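Serine repeat antigen 5 (Plasmodium falciparum, PDB 6X42) is a papain-family pseudo-zymogen of the malaria parasite that probably lacks the ordinary protease activity of its relatives. Local coordinates at residues A[112-115]-A[116-119]. Sequence-based numbering, arbitrary orientation. Where two conformers were deposited one is given.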
ATOM      1  N   LEU A 112      12.344   7.274 -10.692  1.00 27.07           N
ATOM      2  CA  LEU A 112      11.703   7.546  -9.408  1.00 25.36           C
ATOM      3  C   LEU A 112      12.755   8.220  -8.556  1.00 24.11           C
ATOM      4  O   LEU A 112      13.655   7.543  -8.024  1.00 24.61           O
ATOM      5  CB  LEU A 112      11.204   6.277  -8.725  1.00 24.66           C
ATOM      6  CG  LEU A 112      10.001   5.642  -9.403  1.00 25.27           C
ATOM      7  CD1 LEU A 112       9.739   4.307  -8.735  1.00 25.85           C
ATOM      8  CD2 LEU A 112       8.786   6.570  -9.358  1.00 26.10           C
ATOM      9  N   PRO A 113      12.699   9.534  -8.405  1.00 22.57           N
ATOM     10  CA  PRO A 113      13.619  10.201  -7.492  1.00 22.43           C
ATOM     11  C   PRO A 113      13.331   9.819  -6.051  1.00 21.17           C
ATOM     12  O   PRO A 113      12.238   9.382  -5.678  1.00 22.36           O
ATOM     13  CB  PRO A 113      13.332  11.692  -7.712  1.00 25.02           C
ATOM     14  CG  PRO A 113      12.585  11.785  -9.004  1.00 25.35           C
ATOM     15  CD  PRO A 113      11.829  10.492  -9.109  1.00 24.57           C
ATOM     16  N   ALA A 114      14.337  10.040  -5.233  1.00 22.49           N
ATOM     17  CA  ALA A 114      14.186   9.905  -3.802  1.00 21.11           C
ATOM     18  C   ALA A 114      13.466  11.120  -3.223  1.00 19.91           C
ATOM     19  O   ALA A 114      13.573  12.244  -3.738  1.00 18.51           O
ATOM     20  CB  ALA A 114      15.564   9.760  -3.159  1.00 22.87           C
ATOM     21  N   GLU A 115      12.726  10.866  -2.138  1.00 19.32           N
ATOM     22  CA  GLU A 115      12.093  11.931  -1.369  1.00 18.16           C
ATOM     23  C   GLU A 115      13.064  13.064  -1.071  1.00 18.05           C
ATOM     24  O   GLU A 115      12.696  14.237  -1.149  1.00 19.60           O
ATOM     25  CB  GLU A 115      11.563  11.335  -0.060  1.00 18.35           C
ATOM     26  CG  GLU A 115      11.005  12.324   0.939  1.00 18.44           C
ATOM     27  CD  GLU A 115       9.701  12.914   0.513  1.00 18.84           C
ATOM     28  OE1 GLU A 115       9.204  12.536  -0.549  1.00 19.94           O
ATOM     29  OE2 GLU A 115       9.155  13.749   1.254  1.00 21.42           O
ATOM     30  N   SER A 116      14.290  12.731  -0.677  1.00 20.93           N
ATOM     31  CA  SER A 116      15.262  13.764  -0.336  0.56 22.46           C
ATOM     32  C   SER A 116      15.489  14.732  -1.491  1.00 21.03           C
ATOM     33  O   SER A 116      15.741  15.923  -1.269  1.00 23.58           O
ATOM     34  CB  SER A 116      16.575  13.101   0.079  0.56 25.31           C
ATOM     35  OG  SER A 116      16.397  12.373   1.283  0.56 25.89           O
ATOM     36  N   ASN A 117      15.395  14.251  -2.729  1.00 19.23           N
ATOM     37  CA  ASN A 117      15.648  15.086  -3.893  1.00 19.74           C
ATOM     38  C   ASN A 117      14.488  16.010  -4.227  1.00 19.03           C
ATOM     39  O   ASN A 117      14.696  17.076  -4.808  1.00 19.77           O
ATOM     40  CB  ASN A 117      15.900  14.190  -5.109  1.00 21.41           C
ATOM     41  CG  ASN A 117      17.092  13.271  -4.941  1.00 25.62           C
ATOM     42  OD1 ASN A 117      17.060  12.129  -5.400  1.00 27.76           O
ATOM     43  ND2 ASN A 117      18.160  13.762  -4.309  1.00 26.29           N
ATOM     44  N   TYR A 118      13.264  15.619  -3.888  1.00 17.89           N
ATOM     45  CA  TYR A 118      12.072  16.393  -4.253  1.00 18.09           C
ATOM     46  C   TYR A 118      11.019  16.090  -3.194  1.00 16.89           C
ATOM     47  O   TYR A 118      10.118  15.257  -3.388  1.00 17.62           O
ATOM     48  CB  TYR A 118      11.616  16.064  -5.679  1.00 18.10           C
ATOM     49  CG  TYR A 118      10.509  16.930  -6.242  1.00 17.07           C
ATOM     50  CD1 TYR A 118      10.607  18.321  -6.263  1.00 18.16           C
ATOM     51  CD2 TYR A 118       9.377  16.357  -6.788  1.00 17.35           C
ATOM     52  CE1 TYR A 118       9.591  19.109  -6.776  1.00 19.34           C
ATOM     53  CE2 TYR A 118       8.372  17.130  -7.322  1.00 17.02           C
ATOM     54  CZ  TYR A 118       8.473  18.502  -7.308  1.00 17.50           C
ATOM     55  OH  TYR A 118       7.433  19.237  -7.826  1.00 18.22           O
ATOM     56  N   PRO A 119      11.138  16.716  -2.027  1.00 16.88           N
ATOM     57  CA  PRO A 119      10.358  16.268  -0.867  1.00 17.67           C
ATOM     58  C   PRO A 119       8.922  16.775  -0.880  1.00 16.36           C
ATOM     59  O   PRO A 119       8.589  17.797  -1.480  1.00 17.13           O
ATOM     60  CB  PRO A 119      11.126  16.853   0.314  1.00 18.92           C
ATOM     61  CG  PRO A 119      11.904  17.971  -0.250  1.00 20.40           C
ATOM     62  CD  PRO A 119      12.228  17.623  -1.635  1.00 17.27           C
TER
HETATM   63  O   HOH W   1       7.847  13.899  -2.415  1.00 17.61           O
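A114 O accepts the backbone N-H of N117 at 2.9 Å from A114 O to N117 N, and E115 O takes that of Y118 at 3.1 Å from E115 O to Y118 N, two successive i to i+3 bonds that make a pair of overlapping beta turns with E115, S116 and N117 in helical backbone conformation. Both turns are of type I, the first with E115 and S116 at its corners and the second with S116 and N117. Y118 N also makes a weak bond back to A114 O.

The side chain of N117 returns toward the start of the turn. Its chi1 of -60° sets CG beside its own backbone N, and OD1 then lies 3.6 Å from A114 CB and receives a weak bond from A114 N, 3.4 Å from OD1. A further partner of OD1 is the backbone N of M137, which ties the turn to a later part of the same connection. E115 bends at chi2 (71°) and brings its carboxylate alongside P119, with OE2 3.5 Å from P119 CA and hydrogen-bonded to Y120 N.

In this papain-family fold, the double turn belongs to the long connection between helix 99-109 and strand 144-145, against helix 78-83, where P113 touches Y80 and Y118 lies on L79 and Y80. The Y118 hydroxyl is hydrogen-bonded to E127 and N83, and the Y118 carbonyl oxygen to S77 OG. One water completes the link across the turn, donating to E115 OE1 at 2.7 Å and to Y118 O at 2.8 Å.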